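Local coordinates for protein mRNA-capping enzyme subunit alpha (PDB 3KYH) that catalyses the second step of mRNA capping, transferring GMP from GTP to the 5'-diphosphate end of RNA through a covalent enzyme-GMP intermediate, at residues C[69-74]-C[224-229]; C[77-82]-C[94-99]; C[208-213]-C[405-410]. All coordinates share one frame; numbering follows the deposited sequence.

Overall arrangement
Contacts 1 and 2 lie in the sheets of the catalytic domain, and contact 3 ties the helix near the chain's modelled end to it. Contact 1 (69-74 with 224-229) carries the nucleophilic lysine and is partly buried, with polar and charged side chains beside a bulged antiparallel pairing. Contact 2 (77-82 with 94-99) is a buried hairpin, regular in its backbone bonds and mostly apolar; its first strand follows strand 67-73 in the chain, about 19 Å from contact 1, centre to centre. Contact 3 (208-213 with 405-410) sits nearer the surface and has no hydrogen bond across it, relying on aromatic and aliphatic packing. L212 nevertheless joins it to contact 1 by touching V69 and L229, whereas contacts 2 and 3 do not meet.

Contact 1: residues C[69-74]-C[224-229]; sequences VCEKTD and HLSDGL
Residues E71 and T73 pair antiparallel with L229 and S226, with a beta bulge where the register slips by one residue between them. K72 N donates to G228 O at 2.9 Å, and D74 N to L225 O at 2.8 Å; a weak bond from D227 N to K72 O lies between. The chain turns its corner at G228.

K72 is the lysine that carries GMP in the covalent intermediate. K72-T73-D74 begin the KxDG motif of the covalent nucleotidyltransferases, and D227-G228-L229 belong to their motif IV, so the contact sets the two side by side. K72 CG is anti to the backbone N (chi1 179°), which sends the chain out past D227, and the bends come only at chi3 and chi4. D227 OD1 lies against the CD and CE methylenes, while K72 NZ stops 4.1 Å from OD1, short of a salt bridge. D227 OD2 also faces D74 OD2 at 3.2 Å, a close pair of acceptors whose carboxylates are turned 80° apart.

H224 and E71 form a His-carboxylate hydrogen bond. NE2 of H224 reaches OE2 of E71 at 2.7 Å, nearly straight at 167°, on the syn side but tilted out of the carboxylate plane, with the acceptor almost in the imidazole plane. H205 adds a weak second bond to OE2. The methyl CG2 of T73 rests 3.3 Å from H224 NE2, while T73 OG1 bonds K204 NZ.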
loop_
_atom_site.group_PDB
_atom_site.type_symbol
_atom_site.label_atom_id
_atom_site.label_comp_id
_atom_site.label_asym_id
_atom_site.label_seq_id
_atom_site.Cartn_x
_atom_site.Cartn_y
_atom_site.Cartn_z
ATOM N N VAL C 69 41.150 40.058 -25.695
ATOM C CA VAL C 69 40.863 39.978 -24.265
ATOM C C VAL C 69 39.915 41.025 -23.724
ATOM O O VAL C 69 40.076 42.236 -23.955
ATOM C CB VAL C 69 42.106 40.011 -23.366
ATOM C CG1 VAL C 69 42.659 38.619 -23.185
ATOM C CG2 VAL C 69 43.156 41.017 -23.882
ATOM N N CYS C 70 38.948 40.513 -22.969
ATOM C CA CYS C 70 38.145 41.310 -22.051
ATOM C C CYS C 70 38.117 40.486 -20.771
ATOM O O CYS C 70 38.481 39.299 -20.807
ATOM C CB CYS C 70 36.740 41.518 -22.609
ATOM S SG CYS C 70 35.900 39.989 -23.143
ATOM N N GLU C 71 37.788 41.145 -19.652
ATOM C CA GLU C 71 37.430 40.507 -18.364
ATOM C C GLU C 71 36.260 39.502 -18.415
ATOM O O GLU C 71 35.348 39.682 -19.208
ATOM C CB GLU C 71 37.080 41.615 -17.376
ATOM C CG GLU C 71 36.089 42.667 -17.928
ATOM C CD GLU C 71 34.622 42.397 -17.565
ATOM O OE1 GLU C 71 34.278 41.306 -17.052
ATOM O OE2 GLU C 71 33.794 43.305 -17.779
ATOM N N LYS C 72 36.274 38.460 -17.583
ATOM C CA LYS C 72 35.127 37.522 -17.465
ATOM C C LYS C 72 34.021 38.110 -16.558
ATOM O O LYS C 72 34.125 38.004 -15.316
ATOM C CB LYS C 72 35.562 36.115 -16.952
ATOM C CG LYS C 72 34.403 35.126 -16.788
ATOM C CD LYS C 72 34.731 33.706 -16.230
ATOM C CE LYS C 72 33.587 33.144 -15.298
ATOM N NZ LYS C 72 33.364 31.670 -15.331
ATOM N N THR C 73 32.986 38.720 -17.153
ATOM C CA THR C 73 31.822 39.198 -16.392
ATOM C C THR C 73 31.122 38.055 -15.663
ATOM O O THR C 73 30.866 37.007 -16.271
ATOM C CB THR C 73 30.769 39.872 -17.273
ATOM O OG1 THR C 73 30.597 39.127 -18.484
ATOM C CG2 THR C 73 31.170 41.291 -17.615
ATOM N N ASP C 74 30.842 38.245 -14.371
ATOM C CA ASP C 74 30.184 37.221 -13.537
ATOM C C ASP C 74 28.680 37.485 -13.360
ATOM O O ASP C 74 28.161 37.731 -12.245
ATOM C CB ASP C 74 30.908 37.016 -12.192
ATOM C CG ASP C 74 30.424 35.768 -11.438
ATOM O OD1 ASP C 74 29.295 35.781 -10.883
ATOM O OD2 ASP C 74 31.192 34.780 -11.343
ATOM N N HIS C 224 30.593 46.151 -12.387
ATOM C CA HIS C 224 30.097 44.766 -12.269
ATOM C C HIS C 224 31.201 43.796 -11.800
ATOM O O HIS C 224 32.210 44.238 -11.246
ATOM C CB HIS C 224 29.392 44.272 -13.541
ATOM C CG HIS C 224 30.191 44.427 -14.799
ATOM N ND1 HIS C 224 29.820 45.289 -15.813
ATOM C CD2 HIS C 224 31.325 43.820 -15.222
ATOM C CE1 HIS C 224 30.701 45.221 -16.794
ATOM N NE2 HIS C 224 31.624 44.336 -16.461
ATOM N N LEU C 225 31.022 42.493 -12.006
ATOM C CA LEU C 225 31.896 41.498 -11.409
ATOM C C LEU C 225 32.742 40.817 -12.452
ATOM O O LEU C 225 32.250 40.559 -13.548
ATOM C CB LEU C 225 31.091 40.411 -10.696
ATOM C CG LEU C 225 30.027 40.757 -9.666
ATOM C CD1 LEU C 225 28.702 40.580 -10.401
ATOM C CD2 LEU C 225 30.156 39.781 -8.496
ATOM N N SER C 226 33.979 40.465 -12.087
ATOM C CA SER C 226 34.893 39.809 -13.027
ATOM C C SER C 226 35.899 38.809 -12.430
ATOM O O SER C 226 36.977 39.210 -11.950
ATOM C CB SER C 226 35.554 40.845 -13.955
ATOM O OG SER C 226 35.911 42.031 -13.255
ATOM N N ASP C 227 35.551 37.517 -12.509
ATOM C CA ASP C 227 36.369 36.428 -11.960
ATOM C C ASP C 227 37.340 35.727 -12.936
ATOM O O ASP C 227 37.351 34.486 -13.110
ATOM C CB ASP C 227 35.540 35.479 -11.092
ATOM C CG ASP C 227 34.583 34.600 -11.890
ATOM O OD1 ASP C 227 34.285 34.927 -13.063
ATOM O OD2 ASP C 227 34.106 33.579 -11.318
ATOM N N GLY C 228 38.176 36.577 -13.544
ATOM C CA GLY C 228 39.263 36.186 -14.437
ATOM C C GLY C 228 39.269 37.014 -15.705
ATOM O O GLY C 228 38.551 38.001 -15.803
ATOM N N LEU C 229 40.109 36.603 -16.655
ATOM C CA LEU C 229 40.148 37.108 -18.032
ATOM C C LEU C 229 39.608 36.038 -18.979
ATOM O O LEU C 229 39.688 34.833 -18.702
ATOM C CB LEU C 229 41.590 37.413 -18.443
ATOM C CG LEU C 229 42.113 38.829 -18.715
ATOM C CD1 LEU C 229 42.156 39.749 -17.506
ATOM C CD2 LEU C 229 43.524 38.700 -19.331
#

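Contact 2: residues C[77-82]-C[94-99]; sequences RVLMFI and FMIDRE
L79 and I96 face each other in an antiparallel hydrogen-bonded pair, as do F81 and F94 two residues on, making a beta hairpin of the catalytic domain. L79 N donates to I96 O at 3.0 Å and I96 N returns a bond to L79 O; F81 N to F94 O is 2.7 Å.

On the face of L79 and I96 the two aliphatic chains lie side by side and point the same way, CD1 of L79 at 3.8 Å from CD1 of I96. With an alanine here the branched end of L79 is gone, and I96 CD1 would probably lose its neighbour and gain room to turn. Farther along this face F81 and F94 meet through their CB atoms at 3.9 Å, and their rings then lead apart.

On the M80 and M95 face the bump is V78 CG1, a methyl that CG, SD and CE of the bent M95 chain wrap round. The same sulfur rests against the L79 carbonyl, M95 SD being 3.2 Å from L79 O. The M80 side chain crosses that of M95 at a slant, its SD 3.9 Å from M95 SD.

R77 turns to D132 in a salt bridge. Strand 129-139 flanks strand 76-84, strand 102-105 borders strand 91-96, and L28 of helix 23-35 touches both phenylalanines, V32 and L35 adding cover over F81.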
loop_
_atom_site.group_PDB
_atom_site.type_symbol
_atom_site.label_atom_id
_atom_site.label_comp_id
_atom_site.label_asym_id
_atom_site.label_seq_id
_atom_site.Cartn_x
_atom_site.Cartn_y
_atom_site.Cartn_z
ATOM N N ARG C 77 24.910 34.151 -17.674
ATOM C CA ARG C 77 24.998 33.894 -19.124
ATOM C C ARG C 77 23.672 33.363 -19.676
ATOM O O ARG C 77 23.189 32.275 -19.327
ATOM C CB ARG C 77 26.151 32.971 -19.531
ATOM C CG ARG C 77 26.235 32.736 -21.065
ATOM C CD ARG C 77 27.475 33.424 -21.617
ATOM N NE ARG C 77 27.843 32.969 -22.954
ATOM C CZ ARG C 77 28.213 31.724 -23.252
ATOM N NH1 ARG C 77 28.263 30.778 -22.307
ATOM N NH2 ARG C 77 28.506 31.416 -24.513
ATOM N N VAL C 78 23.174 34.169 -20.606
ATOM C CA VAL C 78 21.817 34.197 -21.125
ATOM C C VAL C 78 21.975 34.746 -22.559
ATOM O O VAL C 78 22.426 35.905 -22.711
ATOM C CB VAL C 78 21.027 35.174 -20.194
ATOM C CG1 VAL C 78 20.021 36.028 -20.913
ATOM C CG2 VAL C 78 20.336 34.434 -19.086
ATOM N N LEU C 79 21.714 33.926 -23.593
ATOM C CA LEU C 79 21.786 34.461 -24.990
ATOM C C LEU C 79 20.602 35.325 -25.235
ATOM O O LEU C 79 19.658 35.304 -24.413
ATOM C CB LEU C 79 21.916 33.465 -26.164
ATOM C CG LEU C 79 23.318 33.413 -26.784
ATOM C CD1 LEU C 79 24.030 32.117 -26.533
ATOM C CD2 LEU C 79 23.261 33.595 -28.226
ATOM N N MET C 80 20.711 36.117 -26.307
ATOM C CA MET C 80 19.532 36.817 -26.832
ATOM C C MET C 80 19.012 36.139 -28.097
ATOM O O MET C 80 19.797 35.824 -29.016
ATOM C CB MET C 80 19.808 38.302 -27.097
ATOM C CG MET C 80 18.593 39.063 -27.634
ATOM S SD MET C 80 17.445 39.451 -26.306
ATOM C CE MET C 80 17.627 41.237 -26.210
ATOM N N PHE C 81 17.699 35.928 -28.143
ATOM C CA PHE C 81 17.050 35.409 -29.353
ATOM C C PHE C 81 15.907 36.294 -29.808
ATOM O O PHE C 81 14.930 36.470 -29.075
ATOM C CB PHE C 81 16.538 33.987 -29.120
ATOM C CG PHE C 81 15.989 33.309 -30.350
ATOM C CD1 PHE C 81 16.567 33.502 -31.611
ATOM C CD2 PHE C 81 14.958 32.371 -30.211
ATOM C CE1 PHE C 81 16.086 32.811 -32.719
ATOM C CE2 PHE C 81 14.464 31.665 -31.307
ATOM C CZ PHE C 81 15.034 31.890 -32.570
ATOM N N ILE C 82 16.046 36.873 -31.002
ATOM C CA ILE C 82 14.966 37.729 -31.539
ATOM C C ILE C 82 14.428 37.351 -32.908
ATOM O O ILE C 82 15.156 37.383 -33.923
ATOM C CB ILE C 82 15.186 39.271 -31.385
ATOM C CG1 ILE C 82 16.666 39.668 -31.491
ATOM C CG2 ILE C 82 14.700 39.728 -30.016
ATOM C CD1 ILE C 82 17.198 39.743 -32.872
ATOM N N PHE C 94 13.697 37.069 -26.482
ATOM C CA PHE C 94 13.921 35.764 -25.835
ATOM C C PHE C 94 15.327 35.506 -25.276
ATOM O O PHE C 94 16.328 36.005 -25.814
ATOM C CB PHE C 94 13.480 34.618 -26.756
ATOM C CG PHE C 94 11.978 34.448 -26.863
ATOM C CD1 PHE C 94 11.160 35.470 -27.373
ATOM C CD2 PHE C 94 11.388 33.225 -26.520
ATOM C CE1 PHE C 94 9.776 35.294 -27.469
ATOM C CE2 PHE C 94 10.004 33.026 -26.645
ATOM C CZ PHE C 94 9.202 34.053 -27.123
ATOM N N MET C 95 15.376 34.692 -24.213
ATOM C CA MET C 95 16.580 34.499 -23.386
ATOM C C MET C 95 16.926 33.036 -23.103
ATOM O O MET C 95 16.113 32.310 -22.544
ATOM C CB MET C 95 16.411 35.241 -22.051
ATOM C CG MET C 95 16.410 36.763 -22.121
ATOM S SD MET C 95 17.837 37.494 -22.971
ATOM C CE MET C 95 18.152 38.951 -21.925
ATOM N N ILE C 96 18.154 32.635 -23.424
ATOM C CA ILE C 96 18.590 31.235 -23.290
ATOM C C ILE C 96 19.708 31.001 -22.240
ATOM O O ILE C 96 20.896 31.288 -22.484
ATOM C CB ILE C 96 18.891 30.600 -24.696
ATOM C CG1 ILE C 96 20.200 31.121 -25.302
ATOM C CG2 ILE C 96 17.731 30.883 -25.674
ATOM C CD1 ILE C 96 20.489 30.645 -26.713
ATOM N N ASP C 97 19.307 30.486 -21.070
ATOM C CA ASP C 97 20.218 30.241 -19.921
ATOM C C ASP C 97 21.143 29.034 -20.099
ATOM O O ASP C 97 21.218 28.505 -21.203
ATOM C CB ASP C 97 19.478 30.265 -18.563
ATOM C CG ASP C 97 18.358 29.232 -18.470
ATOM O OD1 ASP C 97 17.751 29.019 -17.387
ATOM O OD2 ASP C 97 18.082 28.603 -19.505
ATOM N N ARG C 98 21.867 28.633 -19.048
ATOM C CA ARG C 98 22.949 27.617 -19.105
ATOM C C ARG C 98 22.407 26.218 -19.440
ATOM O O ARG C 98 22.927 25.476 -20.296
ATOM C CB ARG C 98 23.742 27.614 -17.779
ATOM C CG ARG C 98 25.095 26.859 -17.791
ATOM C CD ARG C 98 26.284 27.737 -18.186
ATOM N NE ARG C 98 26.744 28.567 -17.069
ATOM C CZ ARG C 98 27.782 29.400 -17.110
ATOM N NH1 ARG C 98 28.497 29.542 -18.225
ATOM N NH2 ARG C 98 28.111 30.097 -16.026
ATOM N N GLU C 99 21.360 25.855 -18.720
ATOM C CA GLU C 99 20.475 24.800 -19.171
ATOM C C GLU C 99 19.619 25.508 -20.237
ATOM O O GLU C 99 19.289 26.681 -20.064
ATOM C CB GLU C 99 19.656 24.289 -17.974
ATOM C CG GLU C 99 18.729 23.121 -18.259
ATOM C CD GLU C 99 19.457 21.886 -18.744
ATOM O OE1 GLU C 99 20.222 21.309 -17.950
ATOM O OE2 GLU C 99 19.260 21.504 -19.917
#

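Contact 3: residues C[208-213]-C[405-410]; sequences FSYQLV and DIKRCW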
loop_
_atom_site.group_PDB
_atom_site.type_symbol
_atom_site.label_atom_id
_atom_site.label_comp_id
_atom_site.label_asym_id
_atom_site.label_seq_id
_atom_site.Cartn_x
_atom_site.Cartn_y
_atom_site.Cartn_z
ATOM N N PHE C 208 42.506 43.961 -27.699
ATOM C CA PHE C 208 43.349 42.880 -28.253
ATOM C C PHE C 208 44.286 42.323 -27.185
ATOM O O PHE C 208 44.568 43.009 -26.203
ATOM C CB PHE C 208 44.246 43.336 -29.422
ATOM C CG PHE C 208 43.581 44.233 -30.429
ATOM C CD1 PHE C 208 43.718 45.623 -30.339
ATOM C CD2 PHE C 208 42.875 43.693 -31.502
ATOM C CE1 PHE C 208 43.125 46.465 -31.274
ATOM C CE2 PHE C 208 42.262 44.525 -32.445
ATOM C CZ PHE C 208 42.397 45.915 -32.333
ATOM N N SER C 209 44.792 41.110 -27.430
ATOM C CA SER C 209 45.852 40.432 -26.657
ATOM C C SER C 209 46.938 41.311 -26.044
ATOM O O SER C 209 47.096 41.306 -24.836
ATOM C CB SER C 209 46.540 39.350 -27.515
ATOM O OG SER C 209 47.462 39.911 -28.454
ATOM N N TYR C 210 47.649 42.068 -26.875
ATOM C CA TYR C 210 48.869 42.771 -26.486
ATOM C C TYR C 210 48.672 43.908 -25.469
ATOM O O TYR C 210 49.548 44.775 -25.298
ATOM C CB TYR C 210 49.651 43.234 -27.734
ATOM C CG TYR C 210 49.081 44.446 -28.444
ATOM C CD1 TYR C 210 49.172 45.714 -27.871
ATOM C CD2 TYR C 210 48.495 44.342 -29.715
ATOM C CE1 TYR C 210 48.657 46.843 -28.499
ATOM C CE2 TYR C 210 47.971 45.476 -30.360
ATOM C CZ TYR C 210 48.061 46.724 -29.731
ATOM O OH TYR C 210 47.576 47.890 -30.288
ATOM N N GLN C 211 47.537 43.873 -24.776
ATOM C CA GLN C 211 47.124 44.921 -23.848
ATOM C C GLN C 211 46.809 44.437 -22.423
ATOM O O GLN C 211 46.335 45.219 -21.612
ATOM C CB GLN C 211 45.934 45.681 -24.446
ATOM C CG GLN C 211 46.280 46.504 -25.691
ATOM C CD GLN C 211 45.064 46.853 -26.543
ATOM O OE1 GLN C 211 44.685 48.024 -26.670
ATOM N NE2 GLN C 211 44.442 45.834 -27.128
ATOM N N LEU C 212 47.103 43.177 -22.099
ATOM C CA LEU C 212 46.877 42.627 -20.752
ATOM C C LEU C 212 47.232 43.625 -19.649
ATOM O O LEU C 212 46.478 43.769 -18.680
ATOM C CB LEU C 212 47.640 41.308 -20.554
ATOM C CG LEU C 212 47.449 40.249 -21.633
ATOM C CD1 LEU C 212 48.262 38.982 -21.383
ATOM C CD2 LEU C 212 45.963 39.945 -21.806
ATOM N N VAL C 213 48.379 44.292 -19.834
ATOM C CA VAL C 213 48.848 45.423 -19.015
ATOM C C VAL C 213 47.730 46.435 -18.796
ATOM O O VAL C 213 47.305 46.639 -17.650
ATOM C CB VAL C 213 50.085 46.164 -19.620
ATOM C CG1 VAL C 213 51.393 45.712 -18.965
ATOM C CG2 VAL C 213 50.123 46.069 -21.153
ATOM N N ASP C 405 55.468 40.020 -26.775
ATOM C CA ASP C 405 55.811 38.813 -27.561
ATOM C C ASP C 405 54.682 38.233 -28.449
ATOM O O ASP C 405 54.848 37.198 -29.128
ATOM C CB ASP C 405 56.370 37.718 -26.642
ATOM C CG ASP C 405 57.360 38.253 -25.630
ATOM O OD1 ASP C 405 58.558 37.892 -25.734
ATOM O OD2 ASP C 405 56.933 39.036 -24.742
ATOM N N ILE C 406 53.528 38.897 -28.410
ATOM C CA ILE C 406 52.398 38.559 -29.275
ATOM C C ILE C 406 52.254 39.694 -30.266
ATOM O O ILE C 406 51.678 39.515 -31.336
ATOM C CB ILE C 406 51.055 38.432 -28.515
ATOM C CG1 ILE C 406 51.238 38.292 -26.992
ATOM C CG2 ILE C 406 50.212 37.340 -29.139
ATOM C CD1 ILE C 406 50.782 39.518 -26.216
ATOM N N LYS C 407 52.746 40.857 -29.839
ATOM C CA LYS C 407 52.811 42.105 -30.583
ATOM C C LYS C 407 53.961 42.023 -31.598
ATOM O O LYS C 407 53.774 42.389 -32.754
ATOM C CB LYS C 407 52.990 43.245 -29.560
ATOM C CG LYS C 407 53.196 44.649 -30.099
ATOM C CD LYS C 407 52.722 45.657 -29.071
ATOM C CE LYS C 407 52.895 47.093 -29.536
ATOM N NZ LYS C 407 54.156 47.701 -28.979
ATOM N N ARG C 408 55.132 41.544 -31.161
ATOM C CA ARG C 408 56.282 41.246 -32.038
ATOM C C ARG C 408 55.875 40.171 -33.026
ATOM O O ARG C 408 56.134 40.268 -34.223
ATOM C CB ARG C 408 57.499 40.765 -31.222
ATOM C CG ARG C 408 58.609 40.000 -31.999
ATOM C CD ARG C 408 59.980 39.990 -31.288
ATOM N NE ARG C 408 59.953 39.417 -29.935
ATOM C CZ ARG C 408 59.916 40.107 -28.792
ATOM N NH1 ARG C 408 59.913 41.444 -28.775
ATOM N NH2 ARG C 408 59.881 39.446 -27.640
ATOM N N CYS C 409 55.217 39.155 -32.493
ATOM C CA CYS C 409 54.757 38.029 -33.264
ATOM C C CYS C 409 53.517 38.342 -34.117
ATOM O O CYS C 409 53.201 37.577 -35.033
ATOM C CB CYS C 409 54.531 36.873 -32.306
ATOM S SG CYS C 409 54.520 35.308 -33.101
ATOM N N TRP C 410 52.858 39.473 -33.832
ATOM C CA TRP C 410 51.740 40.033 -34.617
ATOM C C TRP C 410 52.292 40.870 -35.761
ATOM O O TRP C 410 51.835 40.726 -36.900
ATOM C CB TRP C 410 50.863 40.950 -33.750
ATOM C CG TRP C 410 49.413 41.110 -34.171
ATOM C CD1 TRP C 410 48.926 41.297 -35.442
ATOM C CD2 TRP C 410 48.271 41.162 -33.298
ATOM N NE1 TRP C 410 47.555 41.419 -35.412
ATOM C CE2 TRP C 410 47.128 41.343 -34.111
ATOM C CE3 TRP C 410 48.102 41.055 -31.909
ATOM C CZ2 TRP C 410 45.835 41.422 -33.580
ATOM C CZ3 TRP C 410 46.817 41.129 -31.382
ATOM C CH2 TRP C 410 45.700 41.310 -32.219
#
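F208, Y210 and W410 form an aromatic cluster that docks helix 404-416, near the end of the modelled chain, onto the catalytic domain just before helix 212-219. F208 comes first, its CB 3.7 Å from W410 CH2 and oblique to the indole. Its ring and the six-membered ring of W410 stand at 90°, with centroids 5.7 Å apart.

S209 follows, its hydroxyl near the plane of the indole and at its edge. OG also faces I406, with CG2 of that isoleucine at 3.8 Å. L62 of helix 55-62 touches both S209 and I406.

Y210 meets three residues of the helix. Its CG sits between the backbone N and the carbonyl carbon (chi1 76°), a turn that offers one edge of the ring to W410 and one face to the K407 chain. The edge points toward the indole face in an offset edge-to-face pair, the planes 79° apart and Y210 CD2 4.0 Å from W410 CE3. Over the face of the phenol ring, K407 CD makes a CH-pi contact, 4.2 Å from the centroid; the ammonium is much farther off and offers at most a weak attraction. I406 CD1 packs against the backbone, 3.8 Å from Y210 CA. Beyond Y210 the chain enters helix 212-219, where L212 turns to V69 and L229. Back at the indole rim, W410 CZ3 lies 3.2 Å from S209 OG.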